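Local coordinates for protein-tyrosine-phosphatase PTP1 (Arabidopsis thaliana, PDB 6KRW) that dephosphorylates phosphotyrosine in proteins, among them the MAP kinase MPK6, and with MKP1 represses salicylic acid and camalexin synthesis in plant defence, at residues A[26-38]-A[281-293]. Numbering follows the deposited sequence. Where two conformers were deposited one is given.
Sequences NPDSIAHEFTGLQ and MVQTMDQYFFCYN
Glu33 gathers two tyrosine hydroxyls on a single carboxylate oxygen, OE2. Tyr292 OH donates to the syn lone pair of OE2 at 2.6 Å, while Tyr288 OH donates to the same atom, also at 2.6 Å, from above the carboxylate plane. OE1 pairs with Lys23 in a salt bridge, so both oxygens are engaged, which probably keeps the group ionised. Tyr288 stands with CG anti to its backbone N (chi1 -169°), driving the ring as a knob between Ile30, Glu33, Phe34 and Leu37. A phenylalanine in its place would lack the hydroxyl and would probably leave OE2 with Tyr292 as its one remaining tyrosine donor. Ile30 serves two rings with separate branches: CG2 sits 3.5 Å above the centroid of the Phe289 ring, almost on its normal, and CG1 lies over a face of Tyr292, 3.9 Å from that centroid. In the classical tyrosine phosphatase domain this joins an N-terminal helix, 27-39, to the start of the last helix, 285-303, the short segments running at 128° to each other. The loop ahead of helix 285-303 holds Gln283, which probably contacts the substrate as in related phosphatases, and Thr284, whose OG1 caps Gln287 N within a capping box. Phe34, its CG turned opposite the backbone N (chi1 -169°), lays one face over this helix start, with Met285 CA 3.9 Å from its ring centroid and Val282 O at its edge. Beyond Phe34, one water bridges Gln38 NE2 and Gln283 O; Gln38 OE1 turns to Arg275, and Gln283 NE2 to Gly280 O.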
loop_
_atom_site.group_PDB
_atom_site.type_symbol
_atom_site.label_atom_id
_atom_site.label_comp_id
_atom_site.label_asym_id
_atom_site.label_seq_id
_atom_site.Cartn_x
_atom_site.Cartn_y
_atom_site.Cartn_z
ATOM N N ASN A 26 -24.100 12.336 -5.243
ATOM C CA ASN A 26 -24.344 13.377 -4.205
ATOM C C ASN A 26 -22.991 13.777 -3.637
ATOM O O ASN A 26 -22.655 13.435 -2.510
ATOM C CB ASN A 26 -25.305 12.878 -3.122
ATOM C CG ASN A 26 -26.694 12.613 -3.667
ATOM O OD1 ASN A 26 -27.525 13.515 -3.733
ATOM N ND2 ASN A 26 -26.952 11.377 -4.068
ATOM N N PRO A 27 -22.113 14.410 -4.429
ATOM C CA PRO A 27 -20.718 14.594 -4.024
ATOM C C PRO A 27 -20.534 15.404 -2.733
ATOM O O PRO A 27 -19.513 15.233 -2.073
ATOM C CB PRO A 27 -20.083 15.317 -5.231
ATOM C CG PRO A 27 -21.250 15.971 -5.920
ATOM C CD PRO A 27 -22.383 14.986 -5.766
ATOM N N ASP A 28 -21.513 16.233 -2.385
ATOM C CA ASP A 28 -21.483 16.954 -1.086
ATOM C C ASP A 28 -21.371 15.932 0.055
ATOM O O ASP A 28 -20.727 16.265 1.070
ATOM C CB ASP A 28 -22.689 17.880 -0.915
ATOM C CG ASP A 28 -22.660 19.110 -1.815
ATOM O OD1 ASP A 28 -21.687 19.273 -2.571
ATOM O OD2 ASP A 28 -23.618 19.910 -1.759
ATOM N N SER A 29 -21.952 14.729 -0.089
ATOM C CA SER A 29 -21.895 13.698 0.981
ATOM C C SER A 29 -20.455 13.216 1.162
ATOM O O SER A 29 -19.984 13.049 2.293
ATOM C CB SER A 29 -22.843 12.553 0.730
ATOM O OG SER A 29 -22.439 11.795 -0.406
ATOM N N ILE A 30 -19.757 13.031 0.059
ATOM C CA ILE A 30 -18.342 12.570 0.073
ATOM C C ILE A 30 -17.459 13.666 0.673
ATOM O O ILE A 30 -16.604 13.344 1.501
ATOM C CB ILE A 30 -17.894 12.203 -1.349
ATOM C CG1 ILE A 30 -18.721 11.034 -1.883
ATOM C CG2 ILE A 30 -16.397 11.946 -1.391
ATOM C CD1 ILE A 30 -18.515 10.764 -3.357
ATOM N N ALA A 31 -17.648 14.912 0.255
ATOM C CA ALA A 31 -16.836 16.040 0.764
ATOM C C ALA A 31 -17.022 16.140 2.284
ATOM O O ALA A 31 -16.009 16.344 2.990
ATOM C CB ALA A 31 -17.191 17.331 0.064
ATOM N N HIS A 32 -18.277 16.007 2.739
ATOM C CA HIS A 32 -18.624 16.096 4.184
ATOM C C HIS A 32 -17.882 14.993 4.937
ATOM O O HIS A 32 -17.356 15.271 6.039
ATOM C CB HIS A 32 -20.145 16.011 4.384
ATOM C CG HIS A 32 -20.597 16.382 5.754
ATOM N ND1 HIS A 32 -20.821 15.444 6.742
ATOM C CD2 HIS A 32 -20.899 17.582 6.292
ATOM C CE1 HIS A 32 -21.230 16.050 7.836
ATOM N NE2 HIS A 32 -21.290 17.364 7.586
ATOM N N GLU A 33 -17.854 13.778 4.394
ATOM C CA GLU A 33 -17.129 12.669 5.067
ATOM C C GLU A 33 -15.660 13.063 5.255
ATOM O O GLU A 33 -15.098 12.864 6.355
ATOM C CB GLU A 33 -17.237 11.361 4.287
ATOM C CG GLU A 33 -18.624 10.764 4.242
ATOM C CD GLU A 33 -18.762 9.500 3.411
ATOM O OE1 GLU A 33 -19.827 8.865 3.465
ATOM O OE2 GLU A 33 -17.804 9.170 2.681
ATOM N N PHE A 34 -15.002 13.540 4.194
ATOM C CA PHE A 34 -13.558 13.853 4.306
ATOM C C PHE A 34 -13.317 15.012 5.280
ATOM O O PHE A 34 -12.354 14.938 6.056
ATOM C CB PHE A 34 -12.941 14.136 2.933
ATOM C CG PHE A 34 -11.446 14.181 2.987
ATOM C CD1 PHE A 34 -10.720 13.005 3.111
ATOM C CD2 PHE A 34 -10.758 15.388 2.993
ATOM C CE1 PHE A 34 -9.337 13.042 3.195
ATOM C CE2 PHE A 34 -9.378 15.416 3.106
ATOM C CZ PHE A 34 -8.667 14.243 3.187
ATOM N N THR A 35 -14.146 16.053 5.225
ATOM C CA THR A 35 -14.020 17.177 6.180
ATOM C C THR A 35 -14.138 16.647 7.616
ATOM O O THR A 35 -13.369 17.110 8.508
ATOM C CB THR A 35 -15.051 18.258 5.856
ATOM O OG1 THR A 35 -14.783 18.728 4.534
ATOM C CG2 THR A 35 -14.979 19.409 6.828
ATOM N N GLY A 36 -15.056 15.710 7.844
ATOM C CA GLY A 36 -15.212 15.112 9.185
ATOM C C GLY A 36 -13.979 14.329 9.597
ATOM O O GLY A 36 -13.553 14.403 10.762
ATOM N N LEU A 37 -13.418 13.537 8.691
ATOM C CA LEU A 37 -12.168 12.800 8.985
ATOM C C LEU A 37 -11.066 13.793 9.344
ATOM O O LEU A 37 -10.312 13.541 10.287
ATOM C CB LEU A 37 -11.753 11.961 7.771
ATOM C CG LEU A 37 -12.600 10.722 7.503
ATOM C CD1 LEU A 37 -12.354 10.178 6.100
ATOM C CD2 LEU A 37 -12.337 9.643 8.554
ATOM N N GLN A 38 -10.936 14.885 8.598
ATOM C CA GLN A 38 -9.872 15.869 8.888
ATOM C C GLN A 38 -10.116 16.532 10.251
ATOM O O GLN A 38 -9.142 16.783 10.963
ATOM C CB GLN A 38 -9.803 16.895 7.758
ATOM C CG GLN A 38 -9.379 16.315 6.417
ATOM C CD GLN A 38 -7.983 15.757 6.461
ATOM O OE1 GLN A 38 -7.775 14.620 6.903
ATOM N NE2 GLN A 38 -7.027 16.543 5.997
ATOM N N MET A 281 -3.371 8.357 6.610
ATOM C CA MET A 281 -3.734 7.561 5.410
ATOM C C MET A 281 -4.871 8.263 4.667
ATOM O O MET A 281 -5.846 8.621 5.256
ATOM C CB MET A 281 -4.137 6.139 5.816
ATOM C CG MET A 281 -2.984 5.352 6.376
ATOM S SD MET A 281 -1.987 4.524 5.112
ATOM C CE MET A 281 -2.979 3.066 4.872
ATOM N N VAL A 282 -4.674 8.439 3.329
ATOM C CA VAL A 282 -5.554 9.206 2.397
ATOM C C VAL A 282 -5.358 10.684 2.717
ATOM O O VAL A 282 -5.983 11.208 3.652
ATOM C CB VAL A 282 -7.032 8.771 2.361
ATOM C CG1 VAL A 282 -7.777 9.454 1.202
ATOM C CG2 VAL A 282 -7.158 7.274 2.228
ATOM N N GLN A 283 -4.505 11.361 1.945
ATOM C CA GLN A 283 -4.055 12.721 2.310
ATOM C C GLN A 283 -4.999 13.830 1.855
ATOM O O GLN A 283 -5.056 14.854 2.554
ATOM C CB GLN A 283 -2.633 12.937 1.816
ATOM C CG GLN A 283 -1.618 12.265 2.711
ATOM C CD GLN A 283 -1.375 13.174 3.883
ATOM O OE1 GLN A 283 -0.773 14.235 3.739
ATOM N NE2 GLN A 283 -1.852 12.751 5.049
ATOM N N THR A 284 -5.696 13.678 0.742
ATOM C CA THR A 284 -6.425 14.853 0.196
ATOM C C THR A 284 -7.876 14.515 -0.121
ATOM O O THR A 284 -8.193 13.357 -0.326
ATOM C CB THR A 284 -5.742 15.403 -1.062
ATOM O OG1 THR A 284 -5.954 14.469 -2.114
ATOM C CG2 THR A 284 -4.259 15.655 -0.894
ATOM N N MET A 285 -8.696 15.547 -0.255
ATOM C CA MET A 285 -10.113 15.314 -0.621
ATOM C C MET A 285 -10.182 14.753 -2.050
ATOM O O MET A 285 -11.025 13.888 -2.295
ATOM C CB MET A 285 -10.925 16.605 -0.496
ATOM C CG MET A 285 -12.406 16.403 -0.729
ATOM S SD MET A 285 -13.386 17.922 -0.576
ATOM C CE MET A 285 -13.338 18.142 1.202
ATOM N N ASP A 286 -9.300 15.182 -2.959
ATOM C CA ASP A 286 -9.292 14.570 -4.308
ATOM C C ASP A 286 -8.939 13.081 -4.233
ATOM O O ASP A 286 -9.566 12.288 -4.958
ATOM C CB ASP A 286 -8.339 15.314 -5.247
ATOM C CG ASP A 286 -8.866 16.644 -5.731
ATOM O OD1 ASP A 286 -10.081 16.908 -5.578
ATOM O OD2 ASP A 286 -8.058 17.404 -6.265
ATOM N N GLN A 287 -8.032 12.684 -3.334
ATOM C CA GLN A 287 -7.699 11.252 -3.178
ATOM C C GLN A 287 -8.914 10.499 -2.642
ATOM O O GLN A 287 -9.149 9.395 -3.071
ATOM C CB GLN A 287 -6.470 11.069 -2.288
ATOM C CG GLN A 287 -5.184 11.386 -3.048
ATOM C CD GLN A 287 -3.974 11.444 -2.156
ATOM O OE1 GLN A 287 -4.072 11.246 -0.944
ATOM N NE2 GLN A 287 -2.811 11.705 -2.734
ATOM N N TYR A 288 -9.658 11.115 -1.717
ATOM C CA TYR A 288 -10.851 10.460 -1.154
ATOM C C TYR A 288 -11.902 10.275 -2.243
ATOM O O TYR A 288 -12.484 9.221 -2.352
ATOM C CB TYR A 288 -11.332 11.295 0.040
ATOM C CG TYR A 288 -12.385 10.615 0.867
ATOM C CD1 TYR A 288 -12.051 9.541 1.678
ATOM C CD2 TYR A 288 -13.700 11.011 0.814
ATOM C CE1 TYR A 288 -13.008 8.896 2.436
ATOM C CE2 TYR A 288 -14.663 10.386 1.594
ATOM C CZ TYR A 288 -14.319 9.294 2.367
ATOM O OH TYR A 288 -15.255 8.654 3.156
ATOM N N PHE A 289 -12.094 11.292 -3.075
ATOM C CA PHE A 289 -13.024 11.176 -4.234
ATOM C C PHE A 289 -12.531 10.072 -5.174
ATOM O O PHE A 289 -13.346 9.298 -5.703
ATOM C CB PHE A 289 -13.166 12.513 -4.970
ATOM C CG PHE A 289 -14.305 13.351 -4.460
ATOM C CD1 PHE A 289 -15.579 13.216 -4.990
ATOM C CD2 PHE A 289 -14.108 14.274 -3.451
ATOM C CE1 PHE A 289 -16.624 13.995 -4.527
ATOM C CE2 PHE A 289 -15.169 15.030 -2.966
ATOM C CZ PHE A 289 -16.418 14.906 -3.518
ATOM N N PHE A 290 -11.224 10.008 -5.394
ATOM C CA PHE A 290 -10.655 8.989 -6.315
ATOM C C PHE A 290 -10.958 7.584 -5.782
ATOM O O PHE A 290 -11.244 6.689 -6.558
ATOM C CB PHE A 290 -9.164 9.241 -6.520
ATOM C CG PHE A 290 -8.501 8.303 -7.494
ATOM C CD1 PHE A 290 -8.579 8.526 -8.863
ATOM C CD2 PHE A 290 -7.798 7.197 -7.061
ATOM C CE1 PHE A 290 -7.972 7.650 -9.755
ATOM C CE2 PHE A 290 -7.190 6.324 -7.951
ATOM C CZ PHE A 290 -7.277 6.558 -9.313
ATOM N N CYS A 291 -10.918 7.405 -4.445
ATOM C CA CYS A 291 -11.290 6.106 -3.831
ATOM C C CYS A 291 -12.702 5.741 -4.283
ATOM O O CYS A 291 -12.936 4.647 -4.731
ATOM C CB CYS A 291 -11.360 6.170 -2.303
ATOM S SG CYS A 291 -9.776 6.278 -1.462
ATOM N N TYR A 292 -13.643 6.676 -4.131
ATOM C CA TYR A 292 -15.053 6.391 -4.485
ATOM C C TYR A 292 -15.153 6.062 -5.979
ATOM O O TYR A 292 -15.801 5.092 -6.342
ATOM C CB TYR A 292 -15.940 7.583 -4.162
ATOM C CG TYR A 292 -16.552 7.543 -2.784
ATOM C CD1 TYR A 292 -17.696 6.809 -2.565
ATOM C CD2 TYR A 292 -16.005 8.244 -1.727
ATOM C CE1 TYR A 292 -18.288 6.750 -1.324
ATOM C CE2 TYR A 292 -16.596 8.203 -0.473
ATOM C CZ TYR A 292 -17.731 7.452 -0.280
ATOM O OH TYR A 292 -18.359 7.362 0.949
ATOM N N ASN A 293 -14.490 6.859 -6.820
ATOM C CA ASN A 293 -14.599 6.672 -8.290
ATOM C C ASN A 293 -14.014 5.314 -8.662
ATOM O O ASN A 293 -14.634 4.609 -9.473
ATOM C CB ASN A 293 -13.907 7.827 -9.003
ATOM C CG ASN A 293 -14.717 9.099 -8.948
ATOM O OD1 ASN A 293 -15.929 9.061 -9.054
ATOM N ND2 ASN A 293 -14.056 10.235 -8.853
HETATM O O HOH W 1 -4.279 15.168 5.419
#